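Local coordinates for protein RNA-dependent RNA Polymerase (Bombyx mori cytoplasmic polyhedrosis virus, PDB 6TZ0) that carries out RNA-templated RNA synthesis in a cytoplasmic polyhedrosis virus, probably serving both transcription of plus strands and replication of the double-stranded genome, at residues S1132-V1137 and V1170-R1175. Residues are numbered along the deposited sequence; the frame is centred on the assembly and turned at random.
Sequences SLYGNV and VSTQCR
Tyr1134 and Thr1172 illustrate how a turn leading into a helix can be packed against the loop that leaves another one. The tyrosine comes soon after the end of helix 1118-1132, and its backbone adopts a left-handed helical conformation. With CG anti to the carbonyl carbon (chi1 -62°), the ring presents one face to Thr1172, whose CG2 methyl stands 3.5 Å from the ring centroid, only 1° off the normal: a well-centred CH-pi contact. Ser1171 meets the same ring obliquely, its OG lying 3.4 Å from Tyr1134 CE1. The amide of Gln1173 takes the ring edge instead, NE2 lying near the ring plane and the amide plane turned almost perpendicular to it.

Further along, Asn1136 brings its carboxamide to that of Gln1173. The two planes are moderately inclined to each other, and NE2 of Gln1173 makes a weak, bent hydrogen bond to Asn1136 OD1 (3.3 Å, 123° at the hydrogen). OD1 also accepts weakly from the backbone N of Val1137. The last residue, Val1137, approaches Gln1173 from the opposite direction and sets its CG2 methyl 3.5 Å from CD of the amide; Tyr1209 and Ile1079, from helices 1204-1211 and 1074-1080, also pack on this valine.

Gln1173 lies in a type I turn, Ser1171 to Cys1174, which feeds helix 1174-1188. Its CG sits between the backbone N and the carbonyl carbon, and from there the chain runs extended to the amide, which meets all three residues. OE1 lies beside Tyr1134 O; both are acceptors, so this approach is not a hydrogen bond. Within this C-terminal region, away from the annotated nucleotide and magnesium sites, the contact rests on methyl, ring and amide packing, with a single weak hydrogen bond from Gln1173 NE2 crossing between the segments.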
loop_
_atom_site.group_PDB
_atom_site.type_symbol
_atom_site.label_atom_id
_atom_site.label_comp_id
_atom_site.label_asym_id
_atom_site.label_seq_id
_atom_site.Cartn_x
_atom_site.Cartn_y
_atom_site.Cartn_z
ATOM N N SER A 1132 -39.763 -4.233 17.639
ATOM C CA SER A 1132 -41.205 -4.451 17.731
ATOM C C SER A 1132 -41.800 -3.773 18.960
ATOM O O SER A 1132 -42.973 -3.381 18.949
ATOM C CB SER A 1132 -41.513 -5.945 17.741
ATOM O OG SER A 1132 -40.997 -6.562 18.906
ATOM N N LEU A 1133 -41.018 -3.629 20.027
ATOM C CA LEU A 1133 -41.443 -2.926 21.236
ATOM C C LEU A 1133 -40.570 -1.693 21.407
ATOM O O LEU A 1133 -39.358 -1.820 21.599
ATOM C CB LEU A 1133 -41.340 -3.819 22.469
ATOM C CG LEU A 1133 -42.289 -5.004 22.580
ATOM C CD1 LEU A 1133 -41.954 -5.805 23.820
ATOM C CD2 LEU A 1133 -43.730 -4.525 22.608
ATOM N N TYR A 1134 -41.200 -0.513 21.368
ATOM C CA TYR A 1134 -40.545 0.792 21.541
ATOM C C TYR A 1134 -39.469 1.036 20.482
ATOM O O TYR A 1134 -38.323 1.349 20.801
ATOM C CB TYR A 1134 -39.964 0.969 22.949
ATOM C CG TYR A 1134 -40.998 0.933 24.045
ATOM C CD1 TYR A 1134 -41.829 2.024 24.281
ATOM C CD2 TYR A 1134 -41.134 -0.187 24.859
ATOM C CE1 TYR A 1134 -42.778 1.997 25.286
ATOM C CE2 TYR A 1134 -42.081 -0.223 25.870
ATOM C CZ TYR A 1134 -42.897 0.871 26.078
ATOM O OH TYR A 1134 -43.837 0.837 27.082
ATOM N N GLY A 1135 -39.841 0.877 19.217
ATOM C CA GLY A 1135 -39.018 1.252 18.093
ATOM C C GLY A 1135 -39.628 2.322 17.225
ATOM O O GLY A 1135 -39.126 2.575 16.127
ATOM N N ASN A 1136 -40.703 2.964 17.687
ATOM C CA ASN A 1136 -41.423 3.906 16.839
ATOM C C ASN A 1136 -40.738 5.268 16.789
ATOM O O ASN A 1136 -40.722 5.916 15.738
ATOM C CB ASN A 1136 -42.880 4.017 17.298
ATOM C CG ASN A 1136 -43.021 4.331 18.779
ATOM O OD1 ASN A 1136 -42.039 4.553 19.483
ATOM N ND2 ASN A 1136 -44.256 4.348 19.256
ATOM N N VAL A 1137 -40.168 5.725 17.898
ATOM C CA VAL A 1137 -39.434 6.985 17.861
ATOM C C VAL A 1137 -37.994 6.711 17.445
ATOM O O VAL A 1137 -37.427 5.654 17.748
ATOM C CB VAL A 1137 -39.519 7.730 19.208
ATOM C CG1 VAL A 1137 -40.965 8.044 19.555
ATOM C CG2 VAL A 1137 -38.873 6.955 20.319
ATOM N N VAL A 1170 -43.125 10.008 29.953
ATOM C CA VAL A 1170 -44.309 9.190 29.735
ATOM C C VAL A 1170 -43.990 7.889 29.027
ATOM O O VAL A 1170 -44.914 7.129 28.706
ATOM C CB VAL A 1170 -45.386 9.965 28.956
ATOM C CG1 VAL A 1170 -45.793 11.205 29.722
ATOM C CG2 VAL A 1170 -44.880 10.328 27.575
ATOM N N SER A 1171 -42.719 7.604 28.771
ATOM C CA SER A 1171 -42.342 6.356 28.129
ATOM C C SER A 1171 -40.942 5.975 28.579
ATOM O O SER A 1171 -40.182 6.805 29.078
ATOM C CB SER A 1171 -42.406 6.462 26.605
ATOM O OG SER A 1171 -41.976 5.258 25.999
ATOM N N THR A 1172 -40.609 4.699 28.381
ATOM C CA THR A 1172 -39.318 4.162 28.793
ATOM C C THR A 1172 -38.159 4.691 27.964
ATOM O O THR A 1172 -37.006 4.565 28.387
ATOM C CB THR A 1172 -39.348 2.634 28.725
ATOM O OG1 THR A 1172 -38.112 2.105 29.218
ATOM C CG2 THR A 1172 -39.573 2.159 27.301
ATOM N N GLN A 1173 -38.435 5.287 26.808
ATOM C CA GLN A 1173 -37.417 5.845 25.935
ATOM C C GLN A 1173 -37.512 7.360 25.846
ATOM O O GLN A 1173 -37.090 7.948 24.849
ATOM C CB GLN A 1173 -37.528 5.196 24.561
ATOM C CG GLN A 1173 -38.917 5.272 23.987
ATOM C CD GLN A 1173 -39.054 4.450 22.734
ATOM O OE1 GLN A 1173 -38.081 3.884 22.243
ATOM N NE2 GLN A 1173 -40.268 4.375 22.205
ATOM N N CYS A 1174 -38.071 8.001 26.873
ATOM C CA CYS A 1174 -38.078 9.455 26.943
ATOM C C CYS A 1174 -36.766 10.009 27.466
ATOM O O CYS A 1174 -36.362 11.096 27.050
ATOM C CB CYS A 1174 -39.216 9.948 27.833
ATOM S SG CYS A 1174 -40.859 9.749 27.147
ATOM N N ARG A 1175 -36.095 9.277 28.357
ATOM C CA ARG A 1175 -34.943 9.824 29.071
ATOM C C ARG A 1175 -33.761 10.044 28.138
ATOM O O ARG A 1175 -33.207 11.150 28.076
ATOM C CB ARG A 1175 -34.571 8.894 30.225
ATOM C CG ARG A 1175 -33.469 9.403 31.139
ATOM C CD ARG A 1175 -33.292 8.478 32.333
ATOM N NE ARG A 1175 -32.292 8.967 33.277
ATOM C CZ ARG A 1175 -31.007 8.622 33.265
ATOM N NH1 ARG A 1175 -30.553 7.766 32.363
ATOM N NH2 ARG A 1175 -30.177 9.125 34.167
#